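Local coordinates for SusD homolog (PDB 3EHM), which probably binds mucin O-glycans at the cell surface as a SusD-family lipoprotein, helping a human gut symbiont to use them, at residues L256-L261 with S337-F342; A290-G295 with S329-D334; Y297-W302 with E320-A325. One frame throughout, in Å; residues are numbered along the deposited sequence.

Contact 1. Residues L256-L261 with S337-F342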
loop_
_atom_site.group_PDB
_atom_site.type_symbol
_atom_site.label_atom_id
_atom_site.label_comp_id
_atom_site.label_asym_id
_atom_site.label_seq_id
_atom_site.Cartn_x
_atom_site.Cartn_y
_atom_site.Cartn_z
ATOM N N LEU A 256 -0.318 2.999 21.460
ATOM C CA LEU A 256 -0.863 3.521 20.213
ATOM C C LEU A 256 -2.339 3.196 20.041
ATOM O O LEU A 256 -2.841 2.214 20.580
ATOM C CB LEU A 256 -0.099 2.951 19.014
ATOM C CG LEU A 256 1.394 3.262 18.878
ATOM C CD1 LEU A 256 1.967 2.450 17.728
ATOM C CD2 LEU A 256 1.602 4.749 18.643
ATOM N N LEU A 257 -3.024 4.043 19.283
ATOM C CA LEU A 257 -4.433 3.862 18.976
ATOM C C LEU A 257 -4.479 3.592 17.476
ATOM O O LEU A 257 -4.094 4.451 16.683
ATOM C CB LEU A 257 -5.219 5.139 19.285
ATOM C CG LEU A 257 -6.707 5.111 18.919
ATOM C CD1 LEU A 257 -7.417 4.040 19.748
ATOM C CD2 LEU A 257 -7.326 6.484 19.167
ATOM N N ASN A 258 -4.930 2.410 17.073
ATOM C CA ASN A 258 -4.978 2.130 15.644
ATOM C C ASN A 258 -5.679 3.305 14.966
ATOM O O ASN A 258 -6.782 3.692 15.354
ATOM C CB ASN A 258 -5.719 0.828 15.360
ATOM C CG ASN A 258 -5.664 0.452 13.899
ATOM O OD1 ASN A 258 -6.340 1.053 13.067
ATOM N ND2 ASN A 258 -4.833 -0.530 13.571
ATOM N N SER A 259 -5.025 3.863 13.957
ATOM C CA SER A 259 -5.532 5.028 13.249
ATOM C C SER A 259 -6.692 4.833 12.280
ATOM O O SER A 259 -7.153 5.797 11.672
ATOM C CB SER A 259 -4.367 5.728 12.546
ATOM O OG SER A 259 -3.450 4.774 12.035
HETATM N N MSE A 260 -7.166 3.602 12.124
HETATM C CA MSE A 260 -8.312 3.358 11.251
HETATM C C MSE A 260 -9.604 3.608 12.027
HETATM O O MSE A 260 -10.669 3.796 11.443
HETATM C CB MSE A 260 -8.333 1.909 10.756
HETATM C CG MSE A 260 -7.215 1.517 9.828
HETATM SE SE MSE A 260 -7.465 -0.343 9.297
HETATM C CE MSE A 260 -9.063 -0.098 8.233
ATOM N N LEU A 261 -9.513 3.610 13.351
ATOM C CA LEU A 261 -10.700 3.800 14.178
ATOM C C LEU A 261 -11.449 5.114 13.967
ATOM O O LEU A 261 -12.678 5.122 13.878
ATOM C CB LEU A 261 -10.339 3.634 15.656
ATOM C CG LEU A 261 -9.970 2.196 16.032
ATOM C CD1 LEU A 261 -9.602 2.121 17.510
ATOM C CD2 LEU A 261 -11.150 1.281 15.734
ATOM N N SER A 337 -5.074 -3.030 17.364
ATOM C CA SER A 337 -4.752 -3.628 16.074
ATOM C C SER A 337 -3.513 -2.973 15.474
ATOM O O SER A 337 -3.277 -1.774 15.641
ATOM C CB SER A 337 -5.921 -3.481 15.099
ATOM O OG SER A 337 -7.067 -4.155 15.572
ATOM N N PRO A 338 -2.703 -3.755 14.760
ATOM C CA PRO A 338 -1.493 -3.210 14.150
ATOM C C PRO A 338 -1.710 -2.691 12.735
ATOM O O PRO A 338 -2.794 -2.818 12.167
ATOM C CB PRO A 338 -0.554 -4.403 14.160
ATOM C CG PRO A 338 -1.485 -5.530 13.831
ATOM C CD PRO A 338 -2.725 -5.228 14.667
ATOM N N LEU A 339 -0.665 -2.075 12.194
ATOM C CA LEU A 339 -0.653 -1.593 10.820
ATOM C C LEU A 339 0.544 -2.362 10.280
ATOM O O LEU A 339 1.561 -2.482 10.964
ATOM C CB LEU A 339 -0.415 -0.084 10.753
ATOM C CG LEU A 339 -1.625 0.768 11.152
ATOM C CD1 LEU A 339 -1.339 2.234 10.867
ATOM C CD2 LEU A 339 -2.848 0.317 10.368
ATOM N N TYR A 340 0.424 -2.892 9.071
ATOM C CA TYR A 340 1.489 -3.701 8.496
ATOM C C TYR A 340 2.352 -3.015 7.445
ATOM O O TYR A 340 1.836 -2.399 6.515
ATOM C CB TYR A 340 0.878 -4.963 7.893
ATOM C CG TYR A 340 0.045 -5.760 8.866
ATOM C CD1 TYR A 340 0.638 -6.679 9.730
ATOM C CD2 TYR A 340 -1.338 -5.598 8.921
ATOM C CE1 TYR A 340 -0.129 -7.423 10.619
ATOM C CE2 TYR A 340 -2.114 -6.333 9.807
ATOM C CZ TYR A 340 -1.503 -7.245 10.650
ATOM O OH TYR A 340 -2.272 -7.995 11.509
ATOM N N TRP A 341 3.667 -3.147 7.603
ATOM C CA TRP A 341 4.641 -2.578 6.674
ATOM C C TRP A 341 5.009 -3.619 5.617
ATOM O O TRP A 341 5.076 -3.317 4.420
ATOM C CB TRP A 341 5.925 -2.185 7.409
ATOM C CG TRP A 341 5.839 -0.983 8.299
ATOM C CD1 TRP A 341 4.722 -0.267 8.628
ATOM C CD2 TRP A 341 6.926 -0.383 9.010
ATOM N NE1 TRP A 341 5.049 0.742 9.507
ATOM C CE2 TRP A 341 6.396 0.691 9.757
ATOM C CE3 TRP A 341 8.298 -0.653 9.090
ATOM C CZ2 TRP A 341 7.191 1.498 10.575
ATOM C CZ3 TRP A 341 9.089 0.148 9.902
ATOM C CH2 TRP A 341 8.533 1.211 10.635
ATOM N N PHE A 342 5.263 -4.843 6.069
ATOM C CA PHE A 342 5.638 -5.919 5.155
ATOM C C PHE A 342 5.360 -7.272 5.802
ATOM O O PHE A 342 5.781 -7.522 6.928
ATOM C CB PHE A 342 7.125 -5.802 4.800
ATOM C CG PHE A 342 7.489 -6.436 3.480
ATOM C CD1 PHE A 342 7.361 -7.807 3.288
ATOM C CD2 PHE A 342 7.945 -5.652 2.423
ATOM C CE1 PHE A 342 7.681 -8.391 2.058
ATOM C CE2 PHE A 342 8.267 -6.226 1.190
ATOM C CZ PHE A 342 8.133 -7.598 1.009
#

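Contact 2. Residues A290-G295 with S329-D334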
loop_
_atom_site.group_PDB
_atom_site.type_symbol
_atom_site.label_atom_id
_atom_site.label_comp_id
_atom_site.label_asym_id
_atom_site.label_seq_id
_atom_site.Cartn_x
_atom_site.Cartn_y
_atom_site.Cartn_z
ATOM N N ALA A 290 -12.831 -12.482 8.321
ATOM C CA ALA A 290 -11.688 -12.048 9.112
ATOM C C ALA A 290 -11.434 -10.555 8.934
ATOM O O ALA A 290 -11.003 -9.878 9.866
ATOM C CB ALA A 290 -10.448 -12.832 8.716
ATOM N N TYR A 291 -11.707 -10.045 7.738
ATOM C CA TYR A 291 -11.471 -8.631 7.444
ATOM C C TYR A 291 -12.629 -7.693 7.766
ATOM O O TYR A 291 -12.410 -6.567 8.212
ATOM C CB TYR A 291 -11.140 -8.418 5.958
ATOM C CG TYR A 291 -9.862 -9.047 5.429
ATOM C CD1 TYR A 291 -8.861 -9.495 6.287
ATOM C CD2 TYR A 291 -9.641 -9.143 4.054
ATOM C CE1 TYR A 291 -7.665 -10.026 5.784
ATOM C CE2 TYR A 291 -8.452 -9.667 3.543
ATOM C CZ TYR A 291 -7.472 -10.105 4.413
ATOM O OH TYR A 291 -6.294 -10.617 3.912
ATOM N N PHE A 292 -13.856 -8.142 7.532
ATOM C CA PHE A 292 -14.997 -7.264 7.741
ATOM C C PHE A 292 -16.158 -7.798 8.565
ATOM O O PHE A 292 -16.342 -9.005 8.715
ATOM C CB PHE A 292 -15.544 -6.812 6.384
ATOM C CG PHE A 292 -14.495 -6.295 5.441
ATOM C CD1 PHE A 292 -13.907 -7.141 4.504
ATOM C CD2 PHE A 292 -14.099 -4.960 5.482
ATOM C CE1 PHE A 292 -12.943 -6.665 3.620
ATOM C CE2 PHE A 292 -13.135 -4.476 4.604
ATOM C CZ PHE A 292 -12.556 -5.330 3.670
ATOM N N THR A 293 -16.951 -6.863 9.078
ATOM C CA THR A 293 -18.132 -7.178 9.871
ATOM C C THR A 293 -19.322 -7.277 8.921
ATOM O O THR A 293 -19.246 -6.838 7.771
ATOM C CB THR A 293 -18.445 -6.048 10.863
ATOM O OG1 THR A 293 -18.815 -4.867 10.132
ATOM C CG2 THR A 293 -17.229 -5.740 11.727
ATOM N N GLU A 294 -20.415 -7.869 9.386
ATOM C CA GLU A 294 -21.606 -7.936 8.556
ATOM C C GLU A 294 -22.310 -6.618 8.821
ATOM O O GLU A 294 -22.300 -6.124 9.948
ATOM C CB GLU A 294 -22.519 -9.090 8.972
ATOM C CG GLU A 294 -21.952 -10.470 8.702
ATOM C CD GLU A 294 -22.964 -11.565 8.974
ATOM O OE1 GLU A 294 -23.868 -11.771 8.132
ATOM O OE2 GLU A 294 -22.865 -12.211 10.038
ATOM N N GLY A 295 -22.900 -6.033 7.788
ATOM C CA GLY A 295 -23.600 -4.780 7.979
ATOM C C GLY A 295 -25.076 -5.063 8.173
ATOM O O GLY A 295 -25.493 -6.222 8.191
ATOM N N SER A 329 -20.979 -2.984 5.783
ATOM C CA SER A 329 -19.918 -3.754 6.429
ATOM C C SER A 329 -18.758 -2.818 6.766
ATOM O O SER A 329 -18.446 -1.904 6.001
ATOM C CB SER A 329 -19.437 -4.875 5.504
ATOM O OG SER A 329 -20.445 -5.858 5.339
ATOM N N ARG A 330 -18.128 -3.048 7.913
ATOM C CA ARG A 330 -17.012 -2.220 8.357
ATOM C C ARG A 330 -15.752 -3.045 8.533
ATOM O O ARG A 330 -15.819 -4.238 8.804
ATOM C CB ARG A 330 -17.311 -1.587 9.718
ATOM C CG ARG A 330 -18.645 -0.902 9.835
ATOM C CD ARG A 330 -18.785 -0.278 11.216
ATOM N NE ARG A 330 -20.104 0.317 11.402
ATOM C CZ ARG A 330 -20.425 1.129 12.403
ATOM N NH1 ARG A 330 -19.514 1.448 13.312
ATOM N NH2 ARG A 330 -21.654 1.617 12.492
ATOM N N PRO A 331 -14.581 -2.413 8.384
ATOM C CA PRO A 331 -13.338 -3.163 8.563
ATOM C C PRO A 331 -13.284 -3.561 10.037
ATOM O O PRO A 331 -13.653 -2.765 10.906
ATOM C CB PRO A 331 -12.261 -2.132 8.226
ATOM C CG PRO A 331 -12.942 -1.233 7.242
ATOM C CD PRO A 331 -14.311 -1.065 7.855
ATOM N N LYS A 332 -12.868 -4.789 10.325
ATOM C CA LYS A 332 -12.749 -5.220 11.710
ATOM C C LYS A 332 -11.434 -4.664 12.230
ATOM O O LYS A 332 -10.383 -4.849 11.609
ATOM C CB LYS A 332 -12.735 -6.746 11.816
ATOM C CG LYS A 332 -14.103 -7.383 11.730
ATOM C CD LYS A 332 -14.043 -8.869 12.073
ATOM C CE LYS A 332 -15.439 -9.473 12.116
ATOM N NZ LYS A 332 -15.400 -10.941 12.344
ATOM N N VAL A 333 -11.494 -3.965 13.355
ATOM C CA VAL A 333 -10.296 -3.383 13.934
ATOM C C VAL A 333 -10.588 -2.850 15.332
ATOM O O VAL A 333 -11.717 -2.468 15.638
ATOM C CB VAL A 333 -9.762 -2.218 13.048
ATOM C CG1 VAL A 333 -10.822 -1.119 12.920
ATOM C CG2 VAL A 333 -8.486 -1.643 13.645
ATOM N N ASP A 334 -9.578 -2.868 16.192
ATOM C CA ASP A 334 -9.736 -2.324 17.535
ATOM C C ASP A 334 -8.513 -1.465 17.847
ATOM O O ASP A 334 -7.572 -1.411 17.053
ATOM C CB ASP A 334 -9.930 -3.436 18.572
ATOM C CG ASP A 334 -8.838 -4.468 18.537
ATOM O OD1 ASP A 334 -7.661 -4.098 18.731
ATOM O OD2 ASP A 334 -9.159 -5.659 18.323
HETATM O O HOH W 1 -10.095 -4.956 8.746
HETATM O O HOH W 2 -17.907 -10.942 9.911
#

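Contact 3. Residues Y297-W302 with E320-A325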
loop_
_atom_site.group_PDB
_atom_site.type_symbol
_atom_site.label_atom_id
_atom_site.label_comp_id
_atom_site.label_asym_id
_atom_site.label_seq_id
_atom_site.Cartn_x
_atom_site.Cartn_y
_atom_site.Cartn_z
ATOM N N TYR A 297 -29.139 -3.471 7.096
ATOM C CA TYR A 297 -29.901 -2.601 6.214
ATOM C C TYR A 297 -31.339 -2.600 6.724
ATOM O O TYR A 297 -32.016 -3.627 6.690
ATOM C CB TYR A 297 -29.834 -3.158 4.792
ATOM C CG TYR A 297 -30.540 -2.338 3.745
ATOM C CD1 TYR A 297 -30.056 -1.088 3.364
ATOM C CD2 TYR A 297 -31.674 -2.830 3.105
ATOM C CE1 TYR A 297 -30.678 -0.350 2.367
ATOM C CE2 TYR A 297 -32.308 -2.101 2.107
ATOM C CZ TYR A 297 -31.806 -0.864 1.742
ATOM O OH TYR A 297 -32.427 -0.144 0.753
ATOM N N GLY A 298 -31.796 -1.445 7.195
ATOM C CA GLY A 298 -33.137 -1.348 7.741
ATOM C C GLY A 298 -33.033 -1.622 9.230
ATOM O O GLY A 298 -31.931 -1.824 9.743
ATOM N N SER A 299 -34.157 -1.644 9.937
ATOM C CA SER A 299 -34.112 -1.892 11.376
ATOM C C SER A 299 -35.236 -2.792 11.873
ATOM O O SER A 299 -36.244 -2.980 11.190
ATOM C CB SER A 299 -34.142 -0.563 12.135
ATOM O OG SER A 299 -35.284 0.195 11.779
ATOM N N GLY A 300 -35.047 -3.349 13.068
ATOM C CA GLY A 300 -36.050 -4.223 13.651
ATOM C C GLY A 300 -36.267 -5.488 12.850
ATOM O O GLY A 300 -35.308 -6.158 12.460
ATOM N N SER A 301 -37.528 -5.826 12.605
ATOM C CA SER A 301 -37.848 -7.026 11.842
ATOM C C SER A 301 -37.634 -6.783 10.355
ATOM O O SER A 301 -37.766 -7.702 9.551
ATOM C CB SER A 301 -39.301 -7.449 12.083
ATOM O OG SER A 301 -40.199 -6.494 11.553
ATOM N N TRP A 302 -37.312 -5.542 9.997
ATOM C CA TRP A 302 -37.073 -5.173 8.600
ATOM C C TRP A 302 -35.596 -5.336 8.256
ATOM O O TRP A 302 -35.230 -5.555 7.099
ATOM C CB TRP A 302 -37.457 -3.710 8.358
ATOM C CG TRP A 302 -38.834 -3.353 8.797
ATOM C CD1 TRP A 302 -39.182 -2.354 9.661
ATOM C CD2 TRP A 302 -40.059 -3.967 8.376
ATOM N NE1 TRP A 302 -40.549 -2.306 9.803
ATOM C CE2 TRP A 302 -41.111 -3.285 9.027
ATOM C CE3 TRP A 302 -40.369 -5.027 7.512
ATOM C CZ2 TRP A 302 -42.456 -3.627 8.840
ATOM C CZ3 TRP A 302 -41.708 -5.368 7.326
ATOM C CH2 TRP A 302 -42.734 -4.667 7.989
ATOM N N GLU A 320 -26.662 8.584 7.705
ATOM C CA GLU A 320 -26.614 7.840 8.955
ATOM C C GLU A 320 -27.896 7.094 9.314
ATOM O O GLU A 320 -28.073 6.696 10.461
ATOM C CB GLU A 320 -26.235 8.782 10.102
ATOM C CG GLU A 320 -24.926 9.527 9.871
ATOM C CD GLU A 320 -24.454 10.287 11.097
ATOM O OE1 GLU A 320 -24.170 9.646 12.129
ATOM O OE2 GLU A 320 -24.365 11.530 11.027
ATOM N N THR A 321 -28.784 6.894 8.346
ATOM C CA THR A 321 -30.027 6.177 8.627
ATOM C C THR A 321 -29.757 4.678 8.654
ATOM O O THR A 321 -28.676 4.230 8.276
ATOM C CB THR A 321 -31.089 6.446 7.562
ATOM O OG1 THR A 321 -30.773 5.706 6.379
ATOM C CG2 THR A 321 -31.136 7.929 7.226
ATOM N N SER A 322 -30.742 3.903 9.091
ATOM C CA SER A 322 -30.592 2.454 9.162
ATOM C C SER A 322 -30.430 1.831 7.774
ATOM O O SER A 322 -30.040 0.674 7.650
ATOM C CB SER A 322 -31.803 1.829 9.855
ATOM O OG SER A 322 -32.960 1.959 9.048
ATOM N N TYR A 323 -30.743 2.600 6.735
ATOM C CA TYR A 323 -30.623 2.123 5.357
ATOM C C TYR A 323 -29.377 2.710 4.688
ATOM O O TYR A 323 -29.173 2.529 3.491
ATOM C CB TYR A 323 -31.848 2.546 4.537
ATOM C CG TYR A 323 -33.138 1.834 4.878
ATOM C CD1 TYR A 323 -33.326 0.492 4.553
ATOM C CD2 TYR A 323 -34.183 2.511 5.507
ATOM C CE1 TYR A 323 -34.527 -0.161 4.841
ATOM C CE2 TYR A 323 -35.387 1.868 5.803
ATOM C CZ TYR A 323 -35.550 0.535 5.466
ATOM O OH TYR A 323 -36.737 -0.102 5.752
ATOM N N SER A 324 -28.546 3.401 5.462
ATOM C CA SER A 324 -27.359 4.055 4.913
ATOM C C SER A 324 -26.055 3.278 5.018
ATOM O O SER A 324 -25.978 2.246 5.680
ATOM C CB SER A 324 -27.158 5.404 5.595
ATOM O OG SER A 324 -26.652 5.209 6.903
ATOM N N ALA A 325 -25.019 3.813 4.376
ATOM C CA ALA A 325 -23.705 3.187 4.393
ATOM C C ALA A 325 -23.111 3.229 5.796
ATOM O O ALA A 325 -22.094 2.591 6.060
ATOM C CB ALA A 325 -22.775 3.881 3.397
HETATM O O HOH W 3 -29.322 -0.879 9.821
#

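Contact 1. Residues L256-L261 with S337-F342
Asn-258 lays its side-chain amide against the backbone of Ser-337 and makes the contact's one hydrogen bond across the two segments. Its ND2 donates to Ser-337 O at 2.9 Å, and the N-H points almost straight at the oxygen (177°). The acceptor lies in the amide plane, yet ND2 stands above the plane of the Ser-337 carbonyl, so that the bond comes in over the carbonyl group. With CG anti to the backbone N (chi1 -174°), the amide reaches across to Ser-337 while its other end stays over its own chain: OD1 accepts from the N of selenomethionine Met-260 at 2.8 Å. Gripped at both ends, the amide has little freedom to flip.

The close-packed side continues at Leu-339, whose two methyls divide the work. CD1 rests 3.5 Å from Ser-259 OG, a hydroxyl already bonded to Pro-38 O, and CD2 lies 3.9 Å from Asn-258 ND2. Toward Pro-338 the fit is looser: the CB of this partly exposed residue points away from residues 256-261, and its ring packs on Lys-247 and Lys-249.

Asn-258 also opens a type I turn ending at Leu-261, where helix 261-266 begins. Its OD1 bond is a capping interaction of the kind found where a loop enters a helix.

Contact 2. Residues A290-G295 with S329-D334
A single beta bridge, Phe-292 with Pro-331, joins the chain leaving helix 287-291 to an extended loop. Two backbone bonds frame it: Lys-332 N donates to Tyr-291 O at 2.8 Å, and Thr-293 N to Arg-330 O at 2.9 Å.

Thr-293 lengthens the pairing with its side chain. Its OG1 sits between the backbone N and the carbonyl carbon (chi1 66°), which brings it to Arg-330 N as acceptor at 3.0 Å, while CG2 packs 3.5 Å from Lys-332 CG. Beyond it, Ser-329 OG gives a weak bond to Thr-293 O and is also bonded to Phe-308 N. The aliphatic part of Lys-332 lies over the backbone of the other segment, CE 3.5 Å from Phe-292 O, and carries NZ to Ser-289 O near the helix end. One water donates to both Tyr-291 O and Lys-332 O, linking the two segments beside the bridge.

The CB of Phe-292 points away overall, yet its ring keeps touching Pro-331: CD2 comes 3.6 Å from Pro-331 CA, and Arg-330 O lies near the ring plane at its edge.

The buried ring also meets Ile-276 and Leu-280 of helix 274-282, Met-272 of strand 270-272 and the ring of Tyr-446. Pro-331 leans on Val-264 of helix 261-266, so the bridge joins the end of helix 287-291 to helices 274-282 and 261-266 and strand 270-272.

Contact 3. Residues Y297-W302 with E320-A325
Aromatic contacts dominate where Tyr-297 meets Tyr-323. The two rings form a T-shaped (edge-to-face) pair, with centroids 4.9 Å apart and planes at 73°. The edge belongs to Tyr-323: its CD1 stands over the centre of the Tyr-297 face, 3.5 Å from Tyr-297 CZ. Tyr-297 CG is anti to the backbone N (chi1 -178°), a setting that swings the ring across to the other loop, where CE1 also meets Tyr-323 O at 3.4 Å. Lys-403 makes a cation-pi contact with the same Tyr-297 ring.

A CH-pi contact uses the face of Tyr-323. Gly-298 CA lies 3.8 Å from the centroid of the Tyr-323 ring, 26° off its normal and displaced toward the rim. Glycine suits this place because its CA comes close to Tyr-323 CE1, and its backbone angles, with positive phi, set the CB position against the preceding carbonyl O.

The polar contacts gather on Ser-322 O. Gly-298 N donates to it at 2.8 Å, approaching from well above the carbonyl plane, and a water bridges this oxygen to Gly-298 O.

Hydrogen bonds within residues 320-325 shape the loop that presents Tyr-323. Thr-321 O accepts from both Ser-324 N and Ser-324 OG, the latter at 2.6 Å on a lone pair, while Thr-321 OG1 takes the N-H of Tyr-323.

Replacing Tyr-297 with an alanine would probably leave the Tyr-323 edge without its aromatic face, deprive Lys-403 of its cation-pi partner, and let the Tyr-323 ring turn more freely.

The motif on the 320-325 side is a type I beta turn from Thr-321 to Ser-324 combined with an ST turn, packed at the protein surface against the connection of the 295-297/304-306 beta hairpin.

Read from the N terminus, the three contacts form a nested series. The chain leaves 256-261 for helix 261-266, and contact 1 closes this long excursion when it returns at 337-342. Within that span, contact 2 joins the exit of helix 287-291 to the extended loop 329-334, and innermost, contact 3 ties the 297-302 hairpin connection to residues 320-325. None of them cross. Contacts 1 and 2 touch directly, Asn-258 and Leu-261 packing on Val-333 and Asp-334, whereas contact 3 lies about 17 Å from contact 2, centre to centre, and adjoins it in sequence. The series thus runs from a buried helix entry to a surface hairpin.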